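Local coordinates for protein tyrosinase (Burkholderia thailandensis, PDB 5ZRD) that uses a pair of copper ions to hydroxylate monophenols to catechols and probably oxidises these further to quinones, working efficiently at acidic pH, at residues A[65-70]-A[74-79]; A[261-264]-A[268-271]; A[328-331]-A[335-338]. All coordinates share one frame; numbering follows the deposited sequence.

Interaction 1 (A[65-70]-A[74-79]); sequences KPVDAL and DIYPYW
Tyr76 and Tyr78 both hold CG between the backbone N and the carbonyl carbon (chi1 63° and 71°), which lifts the rings off the extended chain, so that Tyr76 lies beside Val67 and Tyr78 beside Val67 and Asp68 of the short helix 65-68. Val67 has CG1 anti to its backbone N (chi1 174°), and this branch makes a CH-pi contact over one face of the Tyr76 ring, 4.1 Å from CG1 to the ring centroid. A branched valine suits the place because its two methyls serve different parts of the aromatic pair: CG1 also reaches Tyr78 CD1 at 3.9 Å, and CG2 stands 3.2 Å from Tyr76 OH at the phenol end. Tyr78 OH donates to Asp68 OD1 over 2.7 Å, on the syn side of the carboxylate and somewhat out of its plane, with OD1 near the ring plane at the edge. The same hydroxyl is hydrogen-bonded to Arg64 N, and links the backbone just before the helix to the side chain of Asp68. Leu70 CB packs on Ile75 CB at 3.9 Å, while Ile75 CD1 lies against the carbonyl oxygens of Val67 and Asp68, 3.6 Å from Val67 O. Asp74 makes a salt bridge with Arg64 of the second subunit, and Tyr76 OH bonds to Asp74 O of that subunit. The contact thus ties helix 65-68 to the loop leading toward helix 90-108, at a subunit interface.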
loop_
_atom_site.group_PDB
_atom_site.type_symbol
_atom_site.label_atom_id
_atom_site.label_comp_id
_atom_site.label_asym_id
_atom_site.label_seq_id
_atom_site.Cartn_x
_atom_site.Cartn_y
_atom_site.Cartn_z
ATOM N N LYS A 65 4.535 0.686 8.184
ATOM C CA LYS A 65 4.484 1.596 7.046
ATOM C C LYS A 65 3.242 1.314 6.194
ATOM O O LYS A 65 2.594 2.262 5.745
ATOM C CB LYS A 65 5.790 1.545 6.236
ATOM C CG LYS A 65 6.862 2.524 6.708
ATOM C CD LYS A 65 6.454 3.993 6.486
ATOM C CE LYS A 65 6.560 4.899 7.702
ATOM N NZ LYS A 65 7.901 5.528 7.803
ATOM N N PRO A 66 2.904 0.019 5.969
ATOM C CA PRO A 66 1.735 -0.205 5.126
ATOM C C PRO A 66 0.447 0.219 5.843
ATOM O O PRO A 66 -0.454 0.736 5.199
ATOM C CB PRO A 66 1.778 -1.677 4.717
ATOM C CG PRO A 66 3.163 -2.171 5.135
ATOM C CD PRO A 66 3.680 -1.204 6.180
ATOM N N VAL A 67 0.392 0.107 7.161
ATOM C CA VAL A 67 -0.778 0.616 7.924
ATOM C C VAL A 67 -0.803 2.152 7.881
ATOM O O VAL A 67 -1.874 2.750 7.701
ATOM C CB VAL A 67 -0.801 0.116 9.385
ATOM C CG1 VAL A 67 -1.910 0.748 10.186
ATOM C CG2 VAL A 67 -0.906 -1.388 9.494
ATOM N N ASP A 68 0.329 2.799 8.116
ATOM C CA ASP A 68 0.338 4.287 8.141
ATOM C C ASP A 68 -0.230 4.883 6.883
ATOM O O ASP A 68 -0.828 5.981 6.906
ATOM C CB ASP A 68 1.737 4.821 8.299
ATOM C CG ASP A 68 2.390 4.401 9.598
ATOM O OD1 ASP A 68 1.698 4.337 10.643
ATOM O OD2 ASP A 68 3.616 4.159 9.555
ATOM N N ALA A 69 -0.061 4.141 5.784
ATOM C CA ALA A 69 -0.429 4.604 4.451
ATOM C C ALA A 69 -1.883 4.285 4.098
ATOM O O ALA A 69 -2.351 4.757 3.053
ATOM C CB ALA A 69 0.495 3.974 3.443
ATOM N N LEU A 70 -2.592 3.505 4.911
ATOM C CA LEU A 70 -3.998 3.136 4.590
ATOM C C LEU A 70 -4.917 4.376 4.526
ATOM O O LEU A 70 -4.715 5.349 5.249
ATOM C CB LEU A 70 -4.513 2.163 5.655
ATOM C CG LEU A 70 -3.872 0.784 5.659
ATOM C CD1 LEU A 70 -4.171 0.062 6.971
ATOM C CD2 LEU A 70 -4.346 -0.019 4.451
ATOM N N ASP A 74 -9.888 2.437 6.468
ATOM C CA ASP A 74 -9.217 1.153 6.515
ATOM C C ASP A 74 -8.194 1.107 7.622
ATOM O O ASP A 74 -7.748 0.015 8.035
ATOM C CB ASP A 74 -8.486 0.907 5.184
ATOM C CG ASP A 74 -9.418 0.561 4.019
ATOM O OD1 ASP A 74 -10.647 0.433 4.201
ATOM O OD2 ASP A 74 -8.901 0.465 2.876
ATOM N N ILE A 75 -7.764 2.298 8.044
ATOM C CA ILE A 75 -6.626 2.477 8.973
ATOM C C ILE A 75 -7.135 2.216 10.401
ATOM O O ILE A 75 -8.331 2.356 10.697
ATOM C CB ILE A 75 -6.015 3.899 8.854
ATOM C CG1 ILE A 75 -4.670 4.012 9.571
ATOM C CG2 ILE A 75 -6.993 4.961 9.352
ATOM C CD1 ILE A 75 -3.867 5.280 9.227
ATOM N N TYR A 76 -6.200 1.868 11.262
ATOM C CA TYR A 76 -6.466 1.493 12.601
ATOM C C TYR A 76 -5.231 1.859 13.413
ATOM O O TYR A 76 -4.126 1.839 12.886
ATOM C CB TYR A 76 -6.787 -0.005 12.700
ATOM C CG TYR A 76 -5.654 -0.918 12.304
ATOM C CD1 TYR A 76 -4.646 -1.238 13.188
ATOM C CD2 TYR A 76 -5.614 -1.515 11.056
ATOM C CE1 TYR A 76 -3.607 -2.092 12.838
ATOM C CE2 TYR A 76 -4.581 -2.375 10.687
ATOM C CZ TYR A 76 -3.569 -2.666 11.576
ATOM O OH TYR A 76 -2.546 -3.513 11.230
ATOM N N PRO A 77 -5.444 2.238 14.671
ATOM C CA PRO A 77 -4.368 2.674 15.542
ATOM C C PRO A 77 -3.495 1.496 15.974
ATOM O O PRO A 77 -4.002 0.413 16.097
ATOM C CB PRO A 77 -5.076 3.269 16.763
ATOM C CG PRO A 77 -6.435 2.587 16.767
ATOM C CD PRO A 77 -6.762 2.364 15.305
ATOM N N TYR A 78 -2.207 1.729 16.179
ATOM C CA TYR A 78 -1.274 0.722 16.673
ATOM C C TYR A 78 -0.201 1.436 17.498
ATOM O O TYR A 78 -0.125 2.666 17.453
ATOM C CB TYR A 78 -0.667 -0.089 15.524
ATOM C CG TYR A 78 0.318 0.664 14.664
ATOM C CD1 TYR A 78 -0.113 1.467 13.619
ATOM C CD2 TYR A 78 1.681 0.550 14.870
ATOM C CE1 TYR A 78 0.785 2.134 12.800
ATOM C CE2 TYR A 78 2.592 1.227 14.073
ATOM C CZ TYR A 78 2.146 2.021 13.030
ATOM O OH TYR A 78 3.044 2.705 12.256
ATOM N N TRP A 79 0.597 0.659 18.239
ATOM C CA TRP A 79 1.638 1.235 19.110
ATOM C C TRP A 79 3.012 0.688 18.728
ATOM O O TRP A 79 3.213 -0.553 18.719
ATOM C CB TRP A 79 1.345 0.912 20.572
ATOM C CG TRP A 79 2.234 1.583 21.560
ATOM C CD1 TRP A 79 2.928 0.970 22.562
ATOM C CD2 TRP A 79 2.482 2.993 21.695
ATOM N NE1 TRP A 79 3.613 1.905 23.299
ATOM C CE2 TRP A 79 3.355 3.156 22.788
ATOM C CE3 TRP A 79 2.068 4.140 21.014
ATOM C CZ2 TRP A 79 3.790 4.419 23.214
ATOM C CZ3 TRP A 79 2.503 5.386 21.437
ATOM C CH2 TRP A 79 3.354 5.523 22.520
#

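Interaction 2 (A[261-264]-A[268-271]); sequences VWNS and GLVT. With CIT (citric acid), chain E.
Leu269 CD2 lies over one face of the Asn263 amide, 3.8 Å from Asn263 ND2, while the amide's edge carries its hydrogen bonds; Val270 CG1 meets the Trp262 indole obliquely, 3.6 Å from Trp262 CD1. Asn263 OD1 accepts from Val270 N at 2.7 Å, an almost straight bond (176°) with the donor tilted modestly from the carbonyl plane. Asn263 ND2 donates to Val270 O at 2.9 Å, close to the amide plane and onto a lone pair in the plane of the backbone carbonyl. The second N-H of ND2 goes to citric acid O6 at 3.1 Å. Asparagine suits this position because one short side chain can offer an acceptor and a donor to the N and O of a single residue, much as a neighbouring strand would. Thr271 OG1 holds citric acid O3, and Ser275, His487 and Lys464 complete the grip on this molecule, probably from the crystallisation liquor. Lys426 bonds to the carbonyls of both Asn263 and Gly268. Two bonds to one residue fix the rotation of the amide, so the loop after helix 256-265 is clamped to the helix by a side chain in place of a backbone pairing.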
loop_
_atom_site.group_PDB
_atom_site.type_symbol
_atom_site.label_atom_id
_atom_site.label_comp_id
_atom_site.label_asym_id
_atom_site.label_seq_id
_atom_site.Cartn_x
_atom_site.Cartn_y
_atom_site.Cartn_z
ATOM N N VAL A 261 -16.210 -1.228 30.276
ATOM C CA VAL A 261 -17.256 -2.115 29.787
ATOM C C VAL A 261 -17.939 -2.793 30.991
ATOM O O VAL A 261 -19.196 -2.926 31.049
ATOM C CB VAL A 261 -16.728 -3.123 28.739
ATOM C CG1 VAL A 261 -17.810 -4.097 28.274
ATOM C CG2 VAL A 261 -16.144 -2.404 27.531
ATOM N N TRP A 262 -17.147 -3.202 31.966
ATOM C CA TRP A 262 -17.705 -3.735 33.217
ATOM C C TRP A 262 -18.665 -2.707 33.842
ATOM O O TRP A 262 -19.761 -3.053 34.306
ATOM C CB TRP A 262 -16.588 -4.116 34.200
ATOM C CG TRP A 262 -17.081 -4.767 35.460
ATOM C CD1 TRP A 262 -17.501 -4.142 36.604
ATOM C CD2 TRP A 262 -17.183 -6.174 35.715
ATOM N NE1 TRP A 262 -17.879 -5.061 37.536
ATOM C CE2 TRP A 262 -17.675 -6.318 37.026
ATOM C CE3 TRP A 262 -16.887 -7.317 34.973
ATOM C CZ2 TRP A 262 -17.914 -7.569 37.602
ATOM C CZ3 TRP A 262 -17.131 -8.553 35.538
ATOM C CH2 TRP A 262 -17.625 -8.675 36.838
ATOM N N ASN A 263 -18.238 -1.453 33.899
ATOM C CA ASN A 263 -19.062 -0.404 34.494
ATOM C C ASN A 263 -20.332 -0.152 33.655
ATOM O O ASN A 263 -21.311 0.394 34.178
ATOM C CB ASN A 263 -18.227 0.861 34.691
ATOM C CG ASN A 263 -17.255 0.747 35.852
ATOM O OD1 ASN A 263 -17.410 -0.102 36.734
ATOM N ND2 ASN A 263 -16.275 1.630 35.902
ATOM N N SER A 264 -20.346 -0.493 32.359
ATOM C CA SER A 264 -21.567 -0.278 31.555
ATOM C C SER A 264 -22.536 -1.463 31.709
ATOM O O SER A 264 -23.652 -1.331 31.279
ATOM C CB SER A 264 -21.269 -0.011 30.083
ATOM O OG SER A 264 -20.560 1.219 29.871
ATOM N N GLY A 268 -22.807 -0.210 40.120
ATOM C CA GLY A 268 -21.642 0.316 40.817
ATOM C C GLY A 268 -20.547 0.719 39.850
ATOM O O GLY A 268 -20.744 0.687 38.615
ATOM N N LEU A 269 -19.389 1.043 40.419
ATOM C CA LEU A 269 -18.261 1.591 39.699
ATOM C C LEU A 269 -17.015 0.844 40.131
ATOM O O LEU A 269 -16.672 0.888 41.304
ATOM C CB LEU A 269 -18.087 3.075 40.051
ATOM C CG LEU A 269 -18.921 4.050 39.223
ATOM C CD1 LEU A 269 -18.598 5.498 39.572
ATOM C CD2 LEU A 269 -18.718 3.820 37.742
ATOM N N VAL A 270 -16.333 0.189 39.202
ATOM C CA VAL A 270 -15.000 -0.314 39.518
ATOM C C VAL A 270 -13.946 0.634 38.929
ATOM O O VAL A 270 -14.145 1.265 37.897
ATOM C CB VAL A 270 -14.789 -1.768 39.067
ATOM C CG1 VAL A 270 -15.944 -2.657 39.481
ATOM C CG2 VAL A 270 -14.556 -1.880 37.598
ATOM N N THR A 271 -12.822 0.705 39.621
ATOM C CA THR A 271 -11.698 1.503 39.216
ATOM C C THR A 271 -10.478 0.595 39.034
ATOM O O THR A 271 -10.038 -0.004 39.996
ATOM C CB THR A 271 -11.343 2.569 40.258
ATOM O OG1 THR A 271 -12.472 3.428 40.356
ATOM C CG2 THR A 271 -10.109 3.363 39.873
HETATM C C1 CIT E . -12.553 3.198 33.185
HETATM O O1 CIT E . -13.261 3.501 32.191
HETATM O O2 CIT E . -11.553 2.486 33.019
HETATM C C2 CIT E . -12.812 3.613 34.630
HETATM C C3 CIT E . -13.811 4.755 34.914
HETATM O O7 CIT E . -14.513 4.426 36.098
HETATM C C4 CIT E . -13.175 5.952 35.592
HETATM C C5 CIT E . -12.628 5.381 36.931
HETATM O O3 CIT E . -13.299 5.100 37.956
HETATM O O4 CIT E . -11.427 5.153 36.967
HETATM C C6 CIT E . -14.950 4.823 33.900
HETATM O O5 CIT E . -15.265 5.809 33.258
HETATM O O6 CIT E . -15.629 3.801 33.752
#

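Interaction 3 (A[328-331]-A[335-338]); sequences WVWQ and GHTD
Gln331 O accepts from His336 N at 2.7 Å. More weakly, Gln331 O also takes the N-H of Gly335, with Gly335 N 3.0 Å from Gln331 O. The His336 bond is the long 6→1 bond of the Schellman motif that ends helix 315-334, while the weak Gly335 bond is a last helical one; Gly335 suits the motif because these positive-phi backbone angles are open to a residue without CB. The side chain of Gln331 doubles the link: NE2 donates to His336 O over 3.0 Å, tilted out of the carbonyl plane. With chi2 at 176° the chain runs extended past CG, laying CB and CG along the His336 carbonyl. His336 places its ring beside Trp330, His336 CD2 3.5 Å from Trp330 CH2, the planes nearly parallel (8°) but slid apart so that they barely overlap. Beyond Gln331, Thr337 CG2 packs obliquely on Trp328 CH2 at 3.9 Å, while OG1 bonds to Asp338 OD2. A second shell sets these groups. Arg95 holds Gln331 OE1 and Ile390 O shares NE2; Ala247 O receives Trp330 NE1, and Phe253 stacks on that indole. The backbone oxygen and the side-chain amide of Gln331 are thus met from within the protein, and the turn is fastened by backbone and side chain together.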
loop_
_atom_site.group_PDB
_atom_site.type_symbol
_atom_site.label_atom_id
_atom_site.label_comp_id
_atom_site.label_asym_id
_atom_site.label_seq_id
_atom_site.Cartn_x
_atom_site.Cartn_y
_atom_site.Cartn_z
ATOM N N TRP A 328 0.403 -5.497 43.867
ATOM C CA TRP A 328 0.767 -6.573 44.809
ATOM C C TRP A 328 -0.166 -6.553 46.037
ATOM O O TRP A 328 -0.583 -7.609 46.518
ATOM C CB TRP A 328 2.252 -6.455 45.209
ATOM C CG TRP A 328 2.693 -7.481 46.206
ATOM C CD1 TRP A 328 3.079 -7.252 47.493
ATOM C CD2 TRP A 328 2.751 -8.907 46.016
ATOM N NE1 TRP A 328 3.366 -8.437 48.114
ATOM C CE2 TRP A 328 3.190 -9.467 47.235
ATOM C CE3 TRP A 328 2.459 -9.764 44.957
ATOM C CZ2 TRP A 328 3.381 -10.832 47.407
ATOM C CZ3 TRP A 328 2.649 -11.119 45.125
ATOM C CH2 TRP A 328 3.114 -11.642 46.333
ATOM N N VAL A 329 -0.509 -5.356 46.511
ATOM C CA VAL A 329 -1.480 -5.222 47.579
ATOM C C VAL A 329 -2.842 -5.783 47.160
ATOM O O VAL A 329 -3.470 -6.417 47.957
ATOM C CB VAL A 329 -1.648 -3.765 48.035
ATOM C CG1 VAL A 329 -2.867 -3.612 48.930
ATOM C CG2 VAL A 329 -0.407 -3.262 48.747
ATOM N N TRP A 330 -3.279 -5.548 45.924
ATOM C CA TRP A 330 -4.541 -6.026 45.466
ATOM C C TRP A 330 -4.478 -7.552 45.411
ATOM O O TRP A 330 -5.466 -8.210 45.717
ATOM C CB TRP A 330 -4.911 -5.432 44.095
ATOM C CG TRP A 330 -6.147 -6.026 43.481
ATOM C CD1 TRP A 330 -7.432 -5.610 43.655
ATOM C CD2 TRP A 330 -6.216 -7.178 42.624
ATOM N NE1 TRP A 330 -8.289 -6.406 42.949
ATOM C CE2 TRP A 330 -7.569 -7.373 42.301
ATOM C CE3 TRP A 330 -5.270 -8.076 42.120
ATOM C CZ2 TRP A 330 -7.993 -8.434 41.514
ATOM C CZ3 TRP A 330 -5.683 -9.106 41.303
ATOM C CH2 TRP A 330 -7.034 -9.298 41.030
ATOM N N GLN A 331 -3.343 -8.079 44.966
ATOM C CA GLN A 331 -3.158 -9.556 44.873
ATOM C C GLN A 331 -3.307 -10.140 46.272
ATOM O O GLN A 331 -4.030 -11.086 46.429
ATOM C CB GLN A 331 -1.806 -9.946 44.306
ATOM C CG GLN A 331 -1.732 -9.786 42.799
ATOM C CD GLN A 331 -0.367 -10.087 42.220
ATOM O OE1 GLN A 331 0.503 -9.218 42.173
ATOM N NE2 GLN A 331 -0.190 -11.307 41.719
ATOM N N GLY A 335 -6.655 -12.405 47.191
ATOM C CA GLY A 335 -6.385 -13.825 47.032
ATOM C C GLY A 335 -5.722 -14.163 45.721
ATOM O O GLY A 335 -5.802 -15.327 45.303
ATOM N N HIS A 336 -4.998 -13.210 45.111
ATOM C CA HIS A 336 -4.420 -13.455 43.772
ATOM C C HIS A 336 -2.890 -13.383 43.791
ATOM O O HIS A 336 -2.301 -13.106 42.753
ATOM C CB HIS A 336 -5.027 -12.495 42.730
ATOM C CG HIS A 336 -6.489 -12.716 42.553
ATOM N ND1 HIS A 336 -6.987 -13.813 41.873
ATOM C CD2 HIS A 336 -7.560 -12.062 43.049
ATOM C CE1 HIS A 336 -8.307 -13.802 41.945
ATOM N NE2 HIS A 336 -8.668 -12.738 42.636
ATOM N N THR A 337 -2.249 -13.642 44.933
ATOM C CA THR A 337 -0.782 -13.708 44.964
ATOM C C THR A 337 -0.254 -14.872 44.114
ATOM O O THR A 337 0.905 -14.773 43.652
ATOM C CB THR A 337 -0.173 -13.870 46.363
ATOM O OG1 THR A 337 -0.589 -15.158 46.849
ATOM C CG2 THR A 337 -0.508 -12.701 47.271
ATOM N N ASP A 338 -1.050 -15.916 43.846
ATOM C CA ASP A 338 -0.492 -17.046 43.058
ATOM C C ASP A 338 -1.279 -17.447 41.838
ATOM O O ASP A 338 -0.898 -18.345 41.116
ATOM C CB ASP A 338 -0.261 -18.269 43.951
ATOM C CG ASP A 338 0.764 -18.019 45.030
ATOM O OD1 ASP A 338 1.969 -18.154 44.730
ATOM O OD2 ASP A 338 0.399 -17.637 46.161
#

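Overall arrangement
The three contacts are spread around the tyrosinase fold and follow one another along the chain without touching. Interaction 1 lies about 31 Å from interaction 2 and about 38 Å from interaction 3, centre to centre; interactions 2 and 3 are nearer, with closest atoms about 7 Å apart. Each joins a helix to the chain that follows it. Interactions 1 and 3 come to about 12 Å of copper ligands: Tyr78 of His85, and Gln331 of His94, measured between side chains. Helix 315-334, which interaction 3 closes, also carries the copper ligand His320. Interaction 2 lies away from the annotated sites, but like interaction 1 it touches the second subunit.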